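PDB 6IUL: natterin-like protein, which probably acts as a cytotoxic, pore-forming immune protein of the lamprey, joining a jacalin-like lectin domain to an aerolysin-type pore-forming region. Local coordinates for residues 27-32 against 123-128; 117-122 against 140-145; 250-255 against 307-312. One frame throughout, in Å; residues are numbered along the deposited sequence.

How the contacts relate
Contacts 1 and 2 sit together in the jacalin-like lectin domain, their centres about 10 Å apart, and they are stitched by neighbouring strands: Leu125 N lies 2.8 Å from Ile141 O, and Gly126 O lies 2.9 Å from Ile141 N. Contact 1 is a meeting of two sheets of the domain, while contact 2 seats the loop leading into strand 124-131 on the following strand, 135-155. That strand runs on from the lectin domain into the toxin-like part. Contact 3 lies far along the elongated molecule, its centre about 60 Å from that of contact 1 and about 62 Å from that of contact 2, where strand 241-256 faces the C-terminal strand 290-313.

Contact 1 of 3, residues 27-32 against 123-128; sequences AATLQK and ICLGVQ
Leu30 and Cys124 meet inside the jacalin-like lectin domain, where the first residues of strand 30-37 come up to strand 124-131, a member of a different sheet. A single backbone hydrogen bond ties the two segments: Leu30 N donates to Cys124 O over 2.8 Å, fairly straight at the hydrogen (161°), with the donor tilted out of the carbonyl plane. Thr29 CA and CB both lie 3.3 Å from Cys124 O, so the carbonyl of Cys124 has both the Leu30 N-H and Thr29 against it.

Beside this bond the side chains close up. Leu30 CB lies 3.8 Å from Cys124 CB, and Leu30 CD2 comes within 3.9 Å of Cys124 SG. Cys124 carries its sulfur trans to its own backbone nitrogen (chi1 179°), which sets SG alongside the leucine; SG also accepts a weak bond from Gly126 N. Around the pair, Leu30 touches Val47 and Phe69, and Cys124 touches Phe140 and Phe142.

Thr29 contributes its methyl. Thr29 CG2 meets Ile123 CG2 at 3.7 Å, the two side chains crossing at a slant. Leu125 starts out pointing away from segment 27-32, yet its end swings back, and Leu125 CD2 rests 3.4 Å from Ala28 O. Thr29 N also bonds to Thr50 OG1, and the two backbones are hydrogen-bonded as well. Further on, Gln31 and Lys32 both face Trp48 in a classic beta bulge, and Lys32 makes a cation-pi contact with that indole. Strand 30-37 belongs to one four-stranded antiparallel sheet and strand 124-131 to another sheet; such a buried seam between sheets is what is expected of the beta-prism fold of jacalin-like lectins.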
ATOM      1  N   ALA A  27       7.127   6.918 -23.930  1.00 34.83           N
ATOM      2  CA  ALA A  27       6.071   5.952 -23.561  1.00 34.32           C
ATOM      3  C   ALA A  27       4.698   6.573 -23.316  1.00 35.01           C
ATOM      4  O   ALA A  27       3.914   6.106 -22.483  1.00 34.43           O
ATOM      5  CB  ALA A  27       6.510   5.148 -22.340  1.00 42.22           C
ATOM      6  N   ALA A  28       4.409   7.653 -24.027  1.00 34.86           N
ATOM      7  CA  ALA A  28       3.082   8.240 -23.988  1.00 32.00           C
ATOM      8  C   ALA A  28       2.167   7.385 -24.867  1.00 29.96           C
ATOM      9  O   ALA A  28       2.590   6.916 -25.911  1.00 30.00           O
ATOM     10  CB  ALA A  28       3.106   9.677 -24.482  1.00 32.53           C
ATOM     11  N   THR A  29       0.929   7.195 -24.433  1.00 27.63           N
ATOM     12  CA  THR A  29       0.040   6.280 -25.066  1.00 27.75           C
ATOM     13  C   THR A  29      -1.266   6.940 -25.511  1.00 27.49           C
ATOM     14  O   THR A  29      -1.572   8.063 -25.194  1.00 26.66           O
ATOM     15  CB  THR A  29      -0.288   5.109 -24.113  1.00 29.94           C
ATOM     16  OG1 THR A  29      -0.871   5.587 -22.908  1.00 28.99           O
ATOM     17  CG2 THR A  29       0.970   4.329 -23.773  1.00 32.34           C
ATOM     18  N   LEU A  30      -2.040   6.207 -26.280  1.00 28.99           N
ATOM     19  CA  LEU A  30      -3.275   6.706 -26.842  1.00 27.71           C
ATOM     20  C   LEU A  30      -4.281   6.970 -25.739  1.00 24.78           C
ATOM     21  O   LEU A  30      -4.599   6.066 -24.995  1.00 25.53           O
ATOM     22  CB  LEU A  30      -3.845   5.684 -27.834  1.00 26.98           C
ATOM     23  CG  LEU A  30      -5.202   6.040 -28.439  1.00 30.13           C
ATOM     24  CD1 LEU A  30      -5.083   7.284 -29.326  1.00 31.97           C
ATOM     25  CD2 LEU A  30      -5.780   4.854 -29.221  1.00 30.54           C
ATOM     26  N   GLN A  31      -4.786   8.202 -25.669  1.00 25.40           N
ATOM     27  CA  GLN A  31      -5.784   8.591 -24.690  1.00 27.35           C
ATOM     28  C   GLN A  31      -7.154   8.785 -25.325  1.00 26.48           C
ATOM     29  O   GLN A  31      -8.180   8.402 -24.744  1.00 28.35           O
ATOM     30  CB  GLN A  31      -5.386   9.879 -23.955  1.00 30.24           C
ATOM     31  CG  GLN A  31      -6.444  10.245 -22.921  1.00 35.38           C
ATOM     32  CD  GLN A  31      -6.035  11.226 -21.854  1.00 39.33           C
ATOM     33  OE1 GLN A  31      -4.882  11.658 -21.761  1.00 37.60           O
ATOM     34  NE2 GLN A  31      -7.035  11.653 -21.082  1.00 45.35           N
ATOM     35  N   LYS A  32      -7.169   9.379 -26.513  1.00 25.73           N
ATOM     36  CA  LYS A  32      -8.391   9.725 -27.154  1.00 26.66           C
ATOM     37  C   LYS A  32      -8.250   9.705 -28.683  1.00 26.96           C
ATOM     38  O   LYS A  32      -7.240  10.102 -29.225  1.00 26.15           O
ATOM     39  CB  LYS A  32      -8.807  11.116 -26.687  1.00 29.16           C
ATOM     40  CG  LYS A  32     -10.183  11.600 -27.138  1.00 33.94           C
ATOM     41  CD  LYS A  32     -10.427  13.020 -26.569  1.00 36.04           C
ATOM     42  CE  LYS A  32     -11.769  13.570 -26.958  1.00 43.82           C
ATOM     43  NZ  LYS A  32     -12.064  14.828 -26.188  1.00 52.18           N
ATOM     44  N   ILE A 123      -1.809  -1.961 -25.790  1.00 22.84           N
ATOM     45  CA  ILE A 123      -1.454  -0.621 -25.382  1.00 23.87           C
ATOM     46  C   ILE A 123      -0.963   0.103 -26.611  1.00 21.73           C
ATOM     47  O   ILE A 123       0.058  -0.258 -27.182  1.00 21.58           O
ATOM     48  CB  ILE A 123      -0.317  -0.621 -24.330  1.00 26.46           C
ATOM     49  CG1 ILE A 123      -0.622  -1.495 -23.105  1.00 30.23           C
ATOM     50  CG2 ILE A 123       0.031   0.776 -23.928  1.00 26.40           C
ATOM     51  CD1 ILE A 123      -1.820  -1.059 -22.376  1.00 38.05           C
ATOM     52  N   CYS A 124      -1.672   1.140 -27.012  1.00 21.68           N
ATOM     53  CA  CYS A 124      -1.412   1.805 -28.242  1.00 23.50           C
ATOM     54  C   CYS A 124      -0.550   3.054 -28.071  1.00 24.24           C
ATOM     55  O   CYS A 124      -0.778   3.831 -27.132  1.00 24.50           O
ATOM     56  CB  CYS A 124      -2.725   2.171 -28.917  1.00 26.62           C
ATOM     57  SG  CYS A 124      -2.571   3.057 -30.498  1.00 26.18           S
ATOM     58  N   LEU A 125       0.462   3.215 -28.943  1.00 23.60           N
ATOM     59  CA  LEU A 125       1.369   4.358 -28.889  1.00 23.64           C
ATOM     60  C   LEU A 125       1.018   5.445 -29.894  1.00 26.21           C
ATOM     61  O   LEU A 125       1.638   6.517 -29.880  1.00 25.09           O
ATOM     62  CB  LEU A 125       2.808   3.930 -29.158  1.00 27.13           C
ATOM     63  CG  LEU A 125       3.522   3.077 -28.100  1.00 29.39           C
ATOM     64  CD1 LEU A 125       4.794   2.499 -28.671  1.00 31.81           C
ATOM     65  CD2 LEU A 125       3.772   3.889 -26.845  1.00 31.13           C
ATOM     66  N   GLY A 126       0.048   5.213 -30.768  1.00 24.64           N
ATOM     67  CA  GLY A 126      -0.337   6.221 -31.754  1.00 23.02           C
ATOM     68  C   GLY A 126      -0.722   5.560 -33.083  1.00 25.59           C
ATOM     69  O   GLY A 126      -1.132   4.372 -33.128  1.00 25.37           O
ATOM     70  N   VAL A 127      -0.560   6.304 -34.180  1.00 26.50           N
ATOM     71  CA  VAL A 127      -0.955   5.833 -35.518  1.00 26.46           C
ATOM     72  C   VAL A 127       0.081   6.129 -36.571  1.00 28.10           C
ATOM     73  O   VAL A 127       0.929   6.966 -36.380  1.00 28.13           O
ATOM     74  CB  VAL A 127      -2.259   6.485 -35.989  1.00 28.40           C
ATOM     75  CG1 VAL A 127      -3.402   6.102 -35.062  1.00 27.47           C
ATOM     76  CG2 VAL A 127      -2.097   8.007 -36.059  1.00 26.98           C
ATOM     77  N   GLN A 128      -0.014   5.432 -37.692  1.00 28.21           N
ATOM     78  CA  GLN A 128       0.907   5.649 -38.778  1.00 29.30           C
ATOM     79  C   GLN A 128       0.221   5.251 -40.046  1.00 28.27           C
ATOM     80  O   GLN A 128      -0.519   4.253 -40.086  1.00 29.19           O
ATOM     81  CB  GLN A 128       2.180   4.796 -38.594  1.00 31.54           C
ATOM     82  CG  GLN A 128       3.278   5.035 -39.639  1.00 33.30           C
ATOM     83  CD  GLN A 128       4.650   4.500 -39.178  1.00 34.84           C
ATOM     84  OE1 GLN A 128       5.092   4.788 -38.072  1.00 31.16           O
ATOM     85  NE2 GLN A 128       5.293   3.703 -40.027  1.00 26.71           N
TER

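Contact 2 of 3, residues 117-122 against 140-145; sequences IDVGSG and FIFINA
Two first torsions set up this contact: Phe142 holds its ring trans to its own carbonyl carbon (chi1 -71°), laying it under Val119, while Ser121 tucks its hydroxyl between its backbone N and carbonyl carbon (chi1 70°), which brings OG onto Ile143 O, the oxygen its own N-H already meets. Ser121 N donates to Ile143 O over 2.9 Å, almost straight and in the carbonyl plane; Ser121 OG donates to the same Ile143 O over 2.8 Å from well above that plane. Two donors of one residue thus grip a single oxygen, and OG in turn accepts from Ile123 N, an arrangement that should fix the hydroxyl's rotation.

The apolar half of the contact is the Phe142 ring. Val119 CA sits over one face of the Phe142 ring, 3.8 Å from its centroid and offset toward the rim, a CH-pi contact. Val119 CB and CG1 reach the far end of the ring, each 4.0 Å from Phe142 CZ. Nearer the root, Val119 O lies 3.2 Å from Phe142 CG.

That same Val119 O accepts from Gly122 N, closing the turn that carries Ser121. Gly120 runs beside Ile143 and Asn144, with Gly120 CA 4.2 Å from Asn144 CA. Its N donates to Asp118 OD1, which also forms a salt bridge with Lys172 of the second subunit, so the loop faces the subunit interface. Asn144 is held separately, through ND2 to Tyr4 O. The loop combines an Asx turn at Asp118 with a type II' beta turn from Val119 to Gly122, with Gly120, at positive phi, as the turn's second residue.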
ATOM      1  N   ILE A 117      -6.633  -7.318 -36.502  1.00 27.34           N
ATOM      2  CA  ILE A 117      -5.286  -6.892 -36.272  1.00 26.47           C
ATOM      3  C   ILE A 117      -4.733  -7.507 -34.952  1.00 25.95           C
ATOM      4  O   ILE A 117      -5.457  -7.642 -33.940  1.00 22.70           O
ATOM      5  CB  ILE A 117      -5.271  -5.352 -36.135  1.00 26.10           C
ATOM      6  CG1 ILE A 117      -5.915  -4.703 -37.366  1.00 30.07           C
ATOM      7  CG2 ILE A 117      -3.861  -4.820 -35.905  1.00 29.43           C
ATOM      8  CD1 ILE A 117      -5.230  -4.972 -38.709  1.00 31.07           C
ATOM      9  N   ASP A 118      -3.447  -7.828 -34.981  1.00 25.30           N
ATOM     10  CA  ASP A 118      -2.719  -8.196 -33.797  1.00 26.08           C
ATOM     11  C   ASP A 118      -2.426  -6.933 -32.931  1.00 23.68           C
ATOM     12  O   ASP A 118      -1.564  -6.136 -33.255  1.00 22.82           O
ATOM     13  CB  ASP A 118      -1.412  -8.859 -34.189  1.00 26.34           C
ATOM     14  CG  ASP A 118      -0.600  -9.374 -32.953  1.00 31.61           C
ATOM     15  OD1 ASP A 118      -1.021  -9.090 -31.825  1.00 30.33           O
ATOM     16  OD2 ASP A 118       0.489  -9.991 -33.106  1.00 34.08           O
ATOM     17  N   VAL A 119      -3.128  -6.795 -31.824  1.00 22.42           N
ATOM     18  CA  VAL A 119      -2.964  -5.655 -30.965  1.00 23.53           C
ATOM     19  C   VAL A 119      -1.824  -5.753 -29.959  1.00 22.71           C
ATOM     20  O   VAL A 119      -1.628  -4.871 -29.150  1.00 22.85           O
ATOM     21  CB  VAL A 119      -4.253  -5.343 -30.183  1.00 23.83           C
ATOM     22  CG1 VAL A 119      -5.440  -5.241 -31.139  1.00 24.30           C
ATOM     23  CG2 VAL A 119      -4.527  -6.388 -29.123  1.00 25.71           C
ATOM     24  N   GLY A 120      -1.051  -6.812 -30.018  1.00 24.19           N
ATOM     25  CA  GLY A 120       0.050  -6.999 -29.091  1.00 25.93           C
ATOM     26  C   GLY A 120      -0.397  -7.040 -27.652  1.00 23.26           C
ATOM     27  O   GLY A 120      -1.154  -7.918 -27.280  1.00 22.23           O
ATOM     28  N   SER A 121       0.072  -6.058 -26.867  1.00 24.90           N
ATOM     29  CA  SER A 121      -0.367  -5.875 -25.516  1.00 24.05           C
ATOM     30  C   SER A 121      -1.701  -5.145 -25.419  1.00 23.42           C
ATOM     31  O   SER A 121      -2.260  -5.039 -24.344  1.00 22.21           O
ATOM     32  CB  SER A 121       0.666  -5.063 -24.752  1.00 25.83           C
ATOM     33  OG  SER A 121       0.683  -3.717 -25.195  1.00 22.55           O
ATOM     34  N   GLY A 122      -2.166  -4.566 -26.524  1.00 23.06           N
ATOM     35  CA  GLY A 122      -3.350  -3.715 -26.490  1.00 22.50           C
ATOM     36  C   GLY A 122      -3.078  -2.290 -26.053  1.00 23.42           C
ATOM     37  O   GLY A 122      -3.999  -1.499 -25.927  1.00 23.45           O
ATOM     38  N   PHE A 140      -2.586   1.186 -36.369  1.00 26.59           N
ATOM     39  CA  PHE A 140      -2.315   1.580 -34.972  1.00 27.18           C
ATOM     40  C   PHE A 140      -1.014   0.942 -34.483  1.00 25.25           C
ATOM     41  O   PHE A 140      -0.782  -0.259 -34.674  1.00 23.94           O
ATOM     42  CB  PHE A 140      -3.478   1.168 -34.080  1.00 26.88           C
ATOM     43  CG  PHE A 140      -4.751   1.968 -34.320  1.00 26.92           C
ATOM     44  CD1 PHE A 140      -5.554   1.709 -35.403  1.00 27.47           C
ATOM     45  CD2 PHE A 140      -5.158   2.943 -33.439  1.00 30.98           C
ATOM     46  CE1 PHE A 140      -6.716   2.423 -35.643  1.00 28.35           C
ATOM     47  CE2 PHE A 140      -6.325   3.679 -33.666  1.00 30.37           C
ATOM     48  CZ  PHE A 140      -7.104   3.417 -34.763  1.00 29.21           C
ATOM     49  N   ILE A 141      -0.161   1.758 -33.889  1.00 25.96           N
ATOM     50  CA  ILE A 141       1.092   1.300 -33.324  1.00 26.77           C
ATOM     51  C   ILE A 141       0.843   0.733 -31.941  1.00 26.55           C
ATOM     52  O   ILE A 141       0.422   1.449 -31.065  1.00 30.04           O
ATOM     53  CB  ILE A 141       2.109   2.438 -33.175  1.00 28.99           C
ATOM     54  CG1 ILE A 141       2.391   3.057 -34.537  1.00 29.72           C
ATOM     55  CG2 ILE A 141       3.448   1.910 -32.664  1.00 30.47           C
ATOM     56  CD1 ILE A 141       3.137   4.369 -34.478  1.00 30.75           C
ATOM     57  N   PHE A 142       1.116  -0.552 -31.748  1.00 23.63           N
ATOM     58  CA  PHE A 142       0.959  -1.190 -30.455  1.00 24.81           C
ATOM     59  C   PHE A 142       2.296  -1.647 -29.898  1.00 25.49           C
ATOM     60  O   PHE A 142       3.143  -2.154 -30.642  1.00 25.42           O
ATOM     61  CB  PHE A 142       0.062  -2.437 -30.554  1.00 23.48           C
ATOM     62  CG  PHE A 142      -1.365  -2.135 -30.796  1.00 25.12           C
ATOM     63  CD1 PHE A 142      -2.167  -1.675 -29.761  1.00 25.12           C
ATOM     64  CD2 PHE A 142      -1.934  -2.320 -32.069  1.00 25.79           C
ATOM     65  CE1 PHE A 142      -3.504  -1.364 -29.970  1.00 25.22           C
ATOM     66  CE2 PHE A 142      -3.272  -2.023 -32.279  1.00 25.45           C
ATOM     67  CZ  PHE A 142      -4.049  -1.512 -31.227  1.00 24.99           C
ATOM     68  N   ILE A 143       2.449  -1.549 -28.582  1.00 22.87           N
ATOM     69  CA  ILE A 143       3.522  -2.257 -27.889  1.00 22.94           C
ATOM     70  C   ILE A 143       3.192  -3.738 -27.911  1.00 22.43           C
ATOM     71  O   ILE A 143       2.060  -4.153 -27.622  1.00 24.01           O
ATOM     72  CB  ILE A 143       3.663  -1.812 -26.397  1.00 21.75           C
ATOM     73  CG1 ILE A 143       3.926  -0.325 -26.336  1.00 23.56           C
ATOM     74  CG2 ILE A 143       4.820  -2.562 -25.731  1.00 22.57           C
ATOM     75  CD1 ILE A 143       3.980   0.227 -24.922  1.00 23.93           C
ATOM     76  N   ASN A 144       4.186  -4.545 -28.243  1.00 23.76           N
ATOM     77  CA  ASN A 144       3.985  -5.995 -28.234  1.00 24.15           C
ATOM     78  C   ASN A 144       3.742  -6.469 -26.799  1.00 25.41           C
ATOM     79  O   ASN A 144       3.942  -5.715 -25.848  1.00 27.72           O
ATOM     80  CB  ASN A 144       5.186  -6.690 -28.865  1.00 24.82           C
ATOM     81  CG  ASN A 144       5.078  -6.784 -30.363  1.00 26.15           C
ATOM     82  OD1 ASN A 144       4.054  -7.231 -30.853  1.00 27.17           O
ATOM     83  ND2 ASN A 144       6.180  -6.482 -31.092  1.00 23.73           N
ATOM     84  N   ALA A 145       3.287  -7.713 -26.642  1.00 23.86           N
ATOM     85  CA  ALA A 145       2.927  -8.231 -25.365  1.00 24.12           C
ATOM     86  C   ALA A 145       4.086  -8.000 -24.349  1.00 27.46           C
ATOM     87  O   ALA A 145       5.255  -8.256 -24.669  1.00 23.88           O
ATOM     88  CB  ALA A 145       2.602  -9.689 -25.440  1.00 25.98           C
TER

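Contact 3 of 3, residues 250-255 against 307-312; sequences LTFPVT and MTAVAT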
ATOM      1  N   LEU A 250      14.939   0.454  21.698  1.00 28.76           N
ATOM      2  CA  LEU A 250      16.186   0.829  22.326  1.00 31.74           C
ATOM      3  C   LEU A 250      16.232   0.267  23.727  1.00 31.14           C
ATOM      4  O   LEU A 250      15.257   0.388  24.468  1.00 32.35           O
ATOM      5  CB  LEU A 250      16.289   2.362  22.368  1.00 32.46           C
ATOM      6  CG  LEU A 250      17.557   2.955  22.975  1.00 34.98           C
ATOM      7  CD1 LEU A 250      18.825   2.549  22.250  1.00 34.32           C
ATOM      8  CD2 LEU A 250      17.426   4.466  23.003  1.00 37.99           C
ATOM      9  N   THR A 251      17.348  -0.356  24.093  1.00 29.97           N
ATOM     10  CA  THR A 251      17.547  -0.838  25.456  1.00 30.27           C
ATOM     11  C   THR A 251      19.023  -0.688  25.860  1.00 33.26           C
ATOM     12  O   THR A 251      19.917  -0.908  25.051  1.00 33.41           O
ATOM     13  CB  THR A 251      17.082  -2.273  25.634  1.00 31.55           C
ATOM     14  OG1 THR A 251      17.190  -2.637  27.007  1.00 36.72           O
ATOM     15  CG2 THR A 251      17.918  -3.264  24.829  1.00 32.38           C
ATOM     16  N   PHE A 252      19.266  -0.321  27.113  1.00 32.35           N
ATOM     17  CA  PHE A 252      20.623  -0.201  27.635  1.00 36.25           C
ATOM     18  C   PHE A 252      20.597  -0.115  29.172  1.00 37.66           C
ATOM     19  O   PHE A 252      19.582   0.236  29.755  1.00 36.27           O
ATOM     20  CB  PHE A 252      21.345   1.039  27.055  1.00 35.84           C
ATOM     21  CG  PHE A 252      20.601   2.327  27.281  1.00 40.11           C
ATOM     22  CD1 PHE A 252      19.653   2.771  26.384  1.00 39.52           C
ATOM     23  CD2 PHE A 252      20.866   3.109  28.409  1.00 41.83           C
ATOM     24  CE1 PHE A 252      18.968   3.966  26.614  1.00 37.52           C
ATOM     25  CE2 PHE A 252      20.203   4.296  28.628  1.00 36.87           C
ATOM     26  CZ  PHE A 252      19.251   4.713  27.728  1.00 36.91           C
ATOM     27  N   PRO A 253      21.713  -0.464  29.811  1.00 37.41           N
ATOM     28  CA  PRO A 253      21.826  -0.297  31.243  1.00 36.71           C
ATOM     29  C   PRO A 253      22.032   1.180  31.634  1.00 35.81           C
ATOM     30  O   PRO A 253      22.702   1.933  30.939  1.00 33.18           O
ATOM     31  CB  PRO A 253      23.072  -1.129  31.586  1.00 38.31           C
ATOM     32  CG  PRO A 253      23.912  -1.052  30.333  1.00 41.90           C
ATOM     33  CD  PRO A 253      22.919  -1.074  29.208  1.00 39.28           C
ATOM     34  N   VAL A 254      21.496   1.544  32.780  1.00 31.34           N
ATOM     35  CA  VAL A 254      21.640   2.876  33.336  1.00 32.07           C
ATOM     36  C   VAL A 254      22.319   2.761  34.696  1.00 30.88           C
ATOM     37  O   VAL A 254      21.829   2.089  35.594  1.00 29.83           O
ATOM     38  CB  VAL A 254      20.245   3.512  33.525  1.00 34.22           C
ATOM     39  CG1 VAL A 254      20.351   4.887  34.147  1.00 39.05           C
ATOM     40  CG2 VAL A 254      19.502   3.578  32.177  1.00 35.10           C
ATOM     41  N   THR A 255      23.455   3.417  34.845  1.00 32.02           N
ATOM     42  CA  THR A 255      24.204   3.385  36.094  1.00 32.47           C
ATOM     43  C   THR A 255      23.952   4.667  36.865  1.00 31.41           C
ATOM     44  O   THR A 255      24.098   5.745  36.324  1.00 32.66           O
ATOM     45  CB  THR A 255      25.682   3.244  35.805  1.00 35.30           C
ATOM     46  OG1 THR A 255      25.886   2.016  35.138  1.00 37.01           O
ATOM     47  CG2 THR A 255      26.478   3.159  37.061  1.00 39.19           C
ATOM     48  N   MET A 307      16.594   5.145  17.193  1.00 32.29           N
ATOM     49  CA  MET A 307      16.331   5.687  18.489  1.00 32.19           C
ATOM     50  C   MET A 307      17.628   5.930  19.243  1.00 28.24           C
ATOM     51  O   MET A 307      18.487   5.093  19.237  1.00 28.09           O
ATOM     52  CB  MET A 307      15.470   4.750  19.333  1.00 30.23           C
ATOM     53  CG  MET A 307      14.029   4.747  18.932  1.00 32.32           C
ATOM     54  SD  MET A 307      13.054   3.775  20.066  1.00 36.02           S
ATOM     55  CE  MET A 307      11.556   3.928  19.187  1.00 53.37           C
ATOM     56  N   THR A 308      17.697   7.063  19.934  1.00 28.13           N
ATOM     57  CA  THR A 308      18.828   7.365  20.831  1.00 31.50           C
ATOM     58  C   THR A 308      18.296   7.823  22.188  1.00 30.12           C
ATOM     59  O   THR A 308      17.087   7.964  22.383  1.00 26.86           O
ATOM     60  CB  THR A 308      19.686   8.492  20.217  1.00 33.14           C
ATOM     61  OG1 THR A 308      18.847   9.652  20.029  1.00 29.66           O
ATOM     62  CG2 THR A 308      20.291   8.031  18.836  1.00 33.02           C
ATOM     63  N   ALA A 309      19.197   8.062  23.128  1.00 32.14           N
ATOM     64  CA  ALA A 309      18.786   8.524  24.439  1.00 34.88           C
ATOM     65  C   ALA A 309      19.805   9.477  25.067  1.00 33.80           C
ATOM     66  O   ALA A 309      20.997   9.413  24.799  1.00 31.03           O
ATOM     67  CB  ALA A 309      18.538   7.327  25.338  1.00 36.14           C
ATOM     68  N   VAL A 310      19.289  10.403  25.859  1.00 35.12           N
ATOM     69  CA  VAL A 310      20.125  11.283  26.670  1.00 36.80           C
ATOM     70  C   VAL A 310      19.904  10.941  28.169  1.00 33.74           C
ATOM     71  O   VAL A 310      18.752  10.926  28.652  1.00 30.57           O
ATOM     72  CB  VAL A 310      19.777  12.748  26.411  1.00 38.02           C
ATOM     73  CG1 VAL A 310      20.611  13.638  27.325  1.00 41.70           C
ATOM     74  CG2 VAL A 310      20.031  13.119  24.945  1.00 37.74           C
ATOM     75  N   ALA A 311      21.006  10.646  28.863  1.00 32.50           N
ATOM     76  CA  ALA A 311      20.996  10.434  30.327  1.00 36.44           C
ATOM     77  C   ALA A 311      21.623  11.599  31.074  1.00 35.36           C
ATOM     78  O   ALA A 311      22.776  11.911  30.860  1.00 34.76           O
ATOM     79  CB  ALA A 311      21.709   9.161  30.676  1.00 35.30           C
ATOM     80  N   THR A 312      20.839  12.243  31.926  1.00 36.14           N
ATOM     81  CA  THR A 312      21.293  13.430  32.637  1.00 41.75           C
ATOM     82  C   THR A 312      21.360  13.150  34.148  1.00 37.19           C
ATOM     83  O   THR A 312      20.372  12.715  34.734  1.00 35.67           O
ATOM     84  CB  THR A 312      20.341  14.630  32.370  1.00 44.10           C
ATOM     85  OG1 THR A 312      20.181  14.833  30.954  1.00 39.89           O
ATOM     86  CG2 THR A 312      20.878  15.943  33.044  1.00 43.29           C
TER
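Apolar contacts carry this meeting, and Leu250 supplies the larger share. Leu250 CB packs on Met307 CB at 3.9 Å. Its CG stands trans to the backbone N (chi1 -179°), which reaches the two methyls across to segment 307-312. Leu250 CD2 lands 3.9 Å from Ala309 CB, so Leu250 spans Met307 and Ala309, whose CB atoms both point toward segment 250-255. Met307 begins toward Leu250, but its extended chain then leads away, and its CB does the touching.

One aromatic ring adds a second apolar contact. Phe252 presents the outer end of its ring to Ala309, whose CB is 3.6 Å from both CE1 and CZ of Phe252. The methyl approaches at a slant to the ring. Phe252 CG is held between the backbone N and the carbonyl carbon, with chi1 at 56°, and this swings the ring across toward the alanine. Ala309 CB is thus touched by both Leu250 and Phe252, two residues apart on their strand.

Contacts of methyls with backbone form the third kind. Leu250 CD2 lies 3.6 Å from Thr308 C, resting on the peptide group, while Leu250 CD1 is 4.0 Å from Met307 O. These are van der Waals touches: the strands face each other through their side chains and share no hydrogen bond.

The axes of strands 250-255 and 308-312 approach to 8.3 Å and run in broadly the same direction, 35° apart. Their backbone partners lie with other strands: Leu250, Phe252 and Val254 pair with strand 184-200, Thr308 and Val310 with strand 260-285. Phe252 also meets the ring of Phe188 and touches Val264, and Met307 reaches Ile171 of strand 166-178, so the contact lies among strands 184-200, 260-285 and 166-178 of the aerolysin-like region.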